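Local coordinates for ochratoxinase (Aspergillus niger, PDB 4C65), which hydrolyses ochratoxin A to ochratoxin alpha and L-phenylalanine, acting as a zinc-dependent carboxypeptidase with specific activity toward C-terminal aromatic residues, at residues I44-K47 against Y48-S51; S289-E292 against I293-A296; S316-K319 against A320-A324. All blocks are in the same frame, centred on the assembly; numbering follows the deposited sequence.

Interaction 1 (I44-K47 against Y48-S51); sequences IPKK and YLRS
The Tyr48 ring carries Lys47 CG over the centre of one face, 4.2 Å from the centroid and almost on the ring normal, a CH-pi contact. At the edge of the same ring, in its plane, sits Pro45 CD, while Pro45 CB comes in obliquely, 3.8 Å from Tyr48 CD2. Lys47 reaches the face because its CG stands between the backbone N and the carbonyl carbon (chi1 60°); the chain then runs extended alongside the tyrosine, and CE ends up near Tyr48 OH. The Arg50 guanidinium, brought back by a bend at chi3, has Lys46 CB over one face, toward the rim, with CB 3.5 Å from Arg50 NH2. Ile44 CG2 meets Leu49 CG at 4.1 Å, the two side chains crossing at about a right angle. Lys47 O is gripped twice, by Ser51 N and Ser51 OG from opposite faces of its carbonyl plane, both at 3.1 Å. Ile44, Tyr48 and Leu49 also touch strands 7-15, 26-31 and 34-38. With Pro45 at the N-cap and its O accepting from Tyr48 N at 3.1 Å, this is a short surface helix, 46-51, packed on the sheet of the small beta-sandwich domain.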
loop_
_atom_site.group_PDB
_atom_site.type_symbol
_atom_site.label_atom_id
_atom_site.label_comp_id
_atom_site.label_asym_id
_atom_site.label_seq_id
_atom_site.Cartn_x
_atom_site.Cartn_y
_atom_site.Cartn_z
ATOM N N ILE A 44 -8.855 38.638 56.448
ATOM C CA ILE A 44 -7.746 38.548 55.505
ATOM C C ILE A 44 -6.424 38.639 56.264
ATOM O O ILE A 44 -6.189 39.620 56.932
ATOM C CB ILE A 44 -7.791 39.684 54.461
ATOM C CG1 ILE A 44 -9.096 39.646 53.650
ATOM C CG2 ILE A 44 -6.614 39.574 53.486
ATOM C CD1 ILE A 44 -9.452 40.971 53.014
ATOM N N PRO A 45 -5.555 37.620 56.157
ATOM C CA PRO A 45 -4.250 37.715 56.794
ATOM C C PRO A 45 -3.540 39.011 56.389
ATOM O O PRO A 45 -3.529 39.372 55.212
ATOM C CB PRO A 45 -3.503 36.493 56.261
ATOM C CG PRO A 45 -4.570 35.514 55.917
ATOM C CD PRO A 45 -5.717 36.344 55.422
ATOM N N LYS A 46 -2.967 39.702 57.370
ATOM C CA LYS A 46 -2.404 41.018 57.144
ATOM C C LYS A 46 -1.253 41.013 56.140
ATOM O O LYS A 46 -0.997 42.035 55.494
ATOM C CB LYS A 46 -1.923 41.647 58.470
ATOM C CG LYS A 46 -2.930 41.941 59.555
ATOM C CD LYS A 46 -4.288 42.227 58.987
ATOM C CE LYS A 46 -5.296 42.357 60.134
ATOM N NZ LYS A 46 -6.120 43.587 60.067
ATOM N N LYS A 47 -0.551 39.885 56.009
ATOM C CA LYS A 47 0.583 39.817 55.079
ATOM C C LYS A 47 0.153 40.061 53.645
ATOM O O LYS A 47 0.886 40.678 52.884
ATOM C CB LYS A 47 1.346 38.507 55.201
ATOM C CG LYS A 47 0.547 37.260 54.928
ATOM C CD LYS A 47 1.446 36.028 54.955
ATOM C CE LYS A 47 0.610 34.752 55.017
ATOM N NZ LYS A 47 1.307 33.530 54.560
ATOM N N TYR A 48 -1.064 39.635 53.304
ATOM C CA TYR A 48 -1.620 39.878 51.965
ATOM C C TYR A 48 -2.109 41.317 51.781
ATOM O O TYR A 48 -1.959 41.884 50.696
ATOM C CB TYR A 48 -2.757 38.906 51.643
ATOM C CG TYR A 48 -2.363 37.455 51.717
ATOM C CD1 TYR A 48 -1.267 36.970 50.993
ATOM C CD2 TYR A 48 -3.067 36.571 52.515
ATOM C CE1 TYR A 48 -0.889 35.639 51.070
ATOM C CE2 TYR A 48 -2.704 35.231 52.585
ATOM C CZ TYR A 48 -1.612 34.776 51.870
ATOM O OH TYR A 48 -1.260 33.459 51.941
ATOM N N LEU A 49 -2.643 41.923 52.845
ATOM C CA LEU A 49 -3.022 43.337 52.825
ATOM C C LEU A 49 -1.808 44.228 52.521
ATOM O O LEU A 49 -1.941 45.252 51.839
ATOM C CB LEU A 49 -3.653 43.749 54.151
ATOM C CG LEU A 49 -5.030 43.166 54.488
ATOM C CD1 LEU A 49 -5.431 43.494 55.918
ATOM C CD2 LEU A 49 -6.090 43.662 53.520
ATOM N N ARG A 50 -0.638 43.822 53.020
ATOM C CA ARG A 50 0.646 44.501 52.779
ATOM C C ARG A 50 1.186 44.289 51.365
ATOM O O ARG A 50 1.636 45.237 50.718
ATOM C CB ARG A 50 1.701 43.968 53.759
ATOM C CG ARG A 50 1.743 44.733 55.036
ATOM C CD ARG A 50 2.397 43.817 56.026
ATOM N NE ARG A 50 1.806 43.921 57.352
ATOM C CZ ARG A 50 1.617 42.902 58.198
ATOM N NH1 ARG A 50 1.962 41.653 57.893
ATOM N NH2 ARG A 50 1.087 43.153 59.388
ATOM N N SER A 51 1.148 43.041 50.902
ATOM C CA SER A 51 1.866 42.650 49.700
ATOM C C SER A 51 1.041 42.737 48.410
ATOM O O SER A 51 1.588 42.556 47.325
ATOM C CB SER A 51 2.419 41.237 49.872
ATOM O OG SER A 51 1.372 40.272 49.897
#

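Interaction 2 (S289-E292 against I293-A296); sequences SVIE and IFLA
Phe294 lays its ring across the backbone of Ile291, one turn back: the carbonyl oxygen Ile291 O lies 3.4 Å above the ring plane, over its centre, and Ile291 CA is 4.1 Å from the centroid, a CH-pi contact on that face. A chi1 of 74° tucks the ring back over the preceding turn. Beside it runs the Ile291 side chain, pointing the same way, with CG2 3.9 Å from Phe294 CZ. The same methyl also meets Leu295 CD1, so one branch touches both neighbours. These contacts lie on helix 288-297 of the twisted TIM barrel, which follows strand 283-285 of the barrel's parallel sheet; the Val290 side chain comes within about 4 Å of that of the active-site Asp336. Helix 304-327 packs against Ile291, Phe294 and Leu295 through Leu310, Ala314 and His317. Besides overhanging the ring, Ile291 O accepts the helical bond from Leu295 N at 3.1 Å. Glu292 bends at chi2 and crosses Leu295, its OE1 4.1 Å from Leu295 CD1, while OE2 forms salt bridges with Arg288 and Arg353.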
loop_
_atom_site.group_PDB
_atom_site.type_symbol
_atom_site.label_atom_id
_atom_site.label_comp_id
_atom_site.label_asym_id
_atom_site.label_seq_id
_atom_site.Cartn_x
_atom_site.Cartn_y
_atom_site.Cartn_z
ATOM N N SER A 289 -29.159 19.677 27.250
ATOM C CA SER A 289 -29.229 20.659 26.149
ATOM C C SER A 289 -29.499 20.003 24.801
ATOM O O SER A 289 -30.323 20.470 24.024
ATOM C CB SER A 289 -27.944 21.474 26.044
ATOM O OG SER A 289 -27.880 22.458 27.058
ATOM N N VAL A 290 -28.805 18.916 24.529
ATOM C CA VAL A 290 -28.933 18.250 23.271
ATOM C C VAL A 290 -30.339 17.688 23.046
ATOM O O VAL A 290 -30.883 17.737 21.933
ATOM C CB VAL A 290 -27.795 17.215 23.184
ATOM C CG1 VAL A 290 -28.252 15.763 23.157
ATOM C CG2 VAL A 290 -26.852 17.521 22.037
ATOM N N ILE A 291 -30.938 17.162 24.103
ATOM C CA ILE A 291 -32.331 16.700 24.044
ATOM C C ILE A 291 -33.270 17.872 23.798
ATOM O O ILE A 291 -34.223 17.755 23.027
ATOM C CB ILE A 291 -32.763 15.953 25.327
ATOM C CG1 ILE A 291 -32.363 14.479 25.273
ATOM C CG2 ILE A 291 -34.272 15.784 25.388
ATOM C CD1 ILE A 291 -30.981 13.979 25.531
ATOM N N GLU A 292 -33.012 18.987 24.473
ATOM C CA GLU A 292 -33.892 20.142 24.402
ATOM C C GLU A 292 -33.867 20.764 23.025
ATOM O O GLU A 292 -34.867 21.293 22.574
ATOM C CB GLU A 292 -33.525 21.174 25.471
ATOM C CG GLU A 292 -33.825 20.742 26.908
ATOM C CD GLU A 292 -35.314 20.557 27.181
ATOM O OE1 GLU A 292 -36.144 21.175 26.491
ATOM O OE2 GLU A 292 -35.646 19.779 28.091
ATOM N N ILE A 293 -32.728 20.682 22.343
ATOM C CA ILE A 293 -32.626 21.215 20.975
ATOM C C ILE A 293 -33.598 20.529 20.017
ATOM O O ILE A 293 -34.349 21.201 19.311
ATOM C CB ILE A 293 -31.188 21.117 20.420
ATOM C CG1 ILE A 293 -30.318 22.178 21.088
ATOM C CG2 ILE A 293 -31.165 21.297 18.902
ATOM C CD1 ILE A 293 -28.835 21.928 20.925
ATOM N N PHE A 294 -33.599 19.201 19.998
ATOM C CA PHE A 294 -34.473 18.491 19.064
ATOM C C PHE A 294 -35.947 18.537 19.523
ATOM O O PHE A 294 -36.860 18.420 18.694
ATOM C CB PHE A 294 -33.943 17.066 18.733
ATOM C CG PHE A 294 -34.098 16.040 19.834
ATOM C CD1 PHE A 294 -35.364 15.711 20.357
ATOM C CD2 PHE A 294 -32.980 15.345 20.316
ATOM C CE1 PHE A 294 -35.503 14.758 21.364
ATOM C CE2 PHE A 294 -33.117 14.391 21.326
ATOM C CZ PHE A 294 -34.380 14.096 21.849
ATOM N N LEU A 295 -36.188 18.695 20.829
ATOM C CA LEU A 295 -37.560 18.903 21.314
ATOM C C LEU A 295 -38.097 20.230 20.784
ATOM O O LEU A 295 -39.280 20.336 20.454
ATOM C CB LEU A 295 -37.643 18.876 22.836
ATOM C CG LEU A 295 -37.634 17.508 23.524
ATOM C CD1 LEU A 295 -37.646 17.689 25.032
ATOM C CD2 LEU A 295 -38.806 16.660 23.089
ATOM N N ALA A 296 -37.222 21.227 20.679
ATOM C CA ALA A 296 -37.600 22.523 20.114
ATOM C C ALA A 296 -37.828 22.427 18.603
ATOM O O ALA A 296 -38.627 23.176 18.055
ATOM C CB ALA A 296 -36.548 23.563 20.424
#

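Interaction 3 (S316-K319 against A320-A324); sequences SHLK and AYQGA
Gln322 folds back along the helix over Leu318, one turn earlier. Its CB lies 3.5 Å from Leu318 O and its CG closer still, 3.3 Å from the same oxygen. CD stays near Leu318 O while also approaching the leucine branch point, 3.9 Å from Leu318 CG, and NE2 ends against the isobutyl group, 3.5 Å from Leu318 CG, with both methyls nearby. The amide gets there with CG anti to the carbonyl carbon (chi1 -71°) and an extended chain beyond it, crossing the leucine side chain at a slant. NE2 donates to Arg353 O of helix 344-354, which fixes the amide while its flank rests on Leu318. Leu318 O also accepts the nearly straight bond from Gln322 N, 2.9 Å long at 173°. Ala320 CB sits 3.3 Å from Ser316 O and touches Tyr284 of strand 283-285. His317 is held at both ring nitrogens, by Ala286 O and Arg288, and its side chain lies about 5 Å from that of the zinc ligand His265. Ala320, Tyr321, Gln322 and Gly323 N each bond to the oxygen four residues back, as in a regular alpha-helix, here a long outer helix of the amidohydrolase TIM barrel, 304-327.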
loop_
_atom_site.group_PDB
_atom_site.type_symbol
_atom_site.label_atom_id
_atom_site.label_comp_id
_atom_site.label_asym_id
_atom_site.label_seq_id
_atom_site.Cartn_x
_atom_site.Cartn_y
_atom_site.Cartn_z
ATOM N N SER A 316 -37.783 9.532 28.934
ATOM C CA SER A 316 -36.926 8.651 29.728
ATOM C C SER A 316 -35.716 9.389 30.246
ATOM O O SER A 316 -35.363 9.272 31.417
ATOM C CB SER A 316 -36.435 7.476 28.912
ATOM O OG SER A 316 -37.532 6.841 28.292
ATOM N N HIS A 317 -35.076 10.148 29.363
ATOM C CA HIS A 317 -33.888 10.924 29.717
ATOM C C HIS A 317 -34.189 11.900 30.854
ATOM O O HIS A 317 -33.386 12.036 31.777
ATOM C CB HIS A 317 -33.353 11.678 28.491
ATOM C CG HIS A 317 -32.127 12.486 28.768
ATOM N ND1 HIS A 317 -32.185 13.769 29.267
ATOM C CD2 HIS A 317 -30.816 12.195 28.628
ATOM C CE1 HIS A 317 -30.964 14.235 29.429
ATOM N NE2 HIS A 317 -30.111 13.298 29.048
ATOM N N LEU A 318 -35.349 12.550 30.798
ATOM C CA LEU A 318 -35.762 13.490 31.837
ATOM C C LEU A 318 -35.938 12.756 33.169
ATOM O O LEU A 318 -35.410 13.210 34.186
ATOM C CB LEU A 318 -37.059 14.211 31.453
ATOM C CG LEU A 318 -37.538 15.293 32.439
ATOM C CD1 LEU A 318 -36.516 16.418 32.531
ATOM C CD2 LEU A 318 -38.922 15.818 32.059
ATOM N N LYS A 319 -36.677 11.635 33.163
ATOM C CA LYS A 319 -36.899 10.840 34.390
ATOM C C LYS A 319 -35.601 10.335 34.961
ATOM O O LYS A 319 -35.398 10.384 36.171
ATOM C CB LYS A 319 -37.760 9.607 34.149
ATOM C CG LYS A 319 -39.216 9.844 33.791
ATOM C CD LYS A 319 -40.005 8.511 33.802
ATOM C CE LYS A 319 -41.407 8.692 33.250
ATOM N NZ LYS A 319 -42.497 7.951 33.975
ATOM N N ALA A 320 -34.718 9.865 34.084
ATOM C CA ALA A 320 -33.419 9.359 34.498
ATOM C C ALA A 320 -32.632 10.434 35.231
ATOM O O ALA A 320 -32.020 10.171 36.275
ATOM C CB ALA A 320 -32.648 8.831 33.295
ATOM N N TYR A 321 -32.614 11.632 34.655
ATOM C CA TYR A 321 -31.883 12.774 35.218
ATOM C C TYR A 321 -32.461 13.177 36.562
ATOM O O TYR A 321 -31.739 13.303 37.545
ATOM C CB TYR A 321 -31.942 13.972 34.251
ATOM C CG TYR A 321 -30.958 15.110 34.501
ATOM C CD1 TYR A 321 -29.833 14.953 35.330
ATOM C CD2 TYR A 321 -31.127 16.335 33.855
ATOM C CE1 TYR A 321 -28.935 16.001 35.531
ATOM C CE2 TYR A 321 -30.230 17.382 34.040
ATOM C CZ TYR A 321 -29.135 17.213 34.862
ATOM O OH TYR A 321 -28.262 18.249 35.032
ATOM N N GLN A 322 -33.773 13.371 36.593
ATOM C CA GLN A 322 -34.457 13.763 37.822
ATOM C C GLN A 322 -34.224 12.713 38.895
ATOM O O GLN A 322 -33.983 13.048 40.055
ATOM C CB GLN A 322 -35.956 13.938 37.578
ATOM C CG GLN A 322 -36.295 15.163 36.748
ATOM C CD GLN A 322 -37.732 15.199 36.291
ATOM O OE1 GLN A 322 -38.476 14.226 36.432
ATOM N NE2 GLN A 322 -38.135 16.314 35.735
ATOM N N GLY A 323 -34.325 11.446 38.502
ATOM C CA GLY A 323 -34.165 10.350 39.443
ATOM C C GLY A 323 -32.768 10.310 40.034
ATOM O O GLY A 323 -32.600 10.058 41.232
ATOM N N ALA A 324 -31.775 10.571 39.199
ATOM C CA ALA A 324 -30.395 10.549 39.638
ATOM C C ALA A 324 -30.108 11.694 40.586
ATOM O O ALA A 324 -29.319 11.550 41.518
ATOM C CB ALA A 324 -29.457 10.597 38.448
#

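Each contact is local, along a helix or, in interaction 1, across its N-terminal entry as well, so none closes a long loop; the three follow in series without nesting or crossing. Interaction 1 comes first, on helix 46-51 over the beta-sandwich sheet, about 49 Å from interaction 2 and about 48 Å from interaction 3, centre to centre. Much later in the chain, within the barrel, helix 288-297 carries interaction 2 and helix 304-327 interaction 3. These two consecutive helices pack together: Ile291 CD1 lies 3.6 Å from His317 CD2. Arg288, on the first helix, reaches His317 of the second, and Arg353 of helix 344-354 meets both Glu292 and Gln322. Val290 and His317 place the two helices beside the metal site.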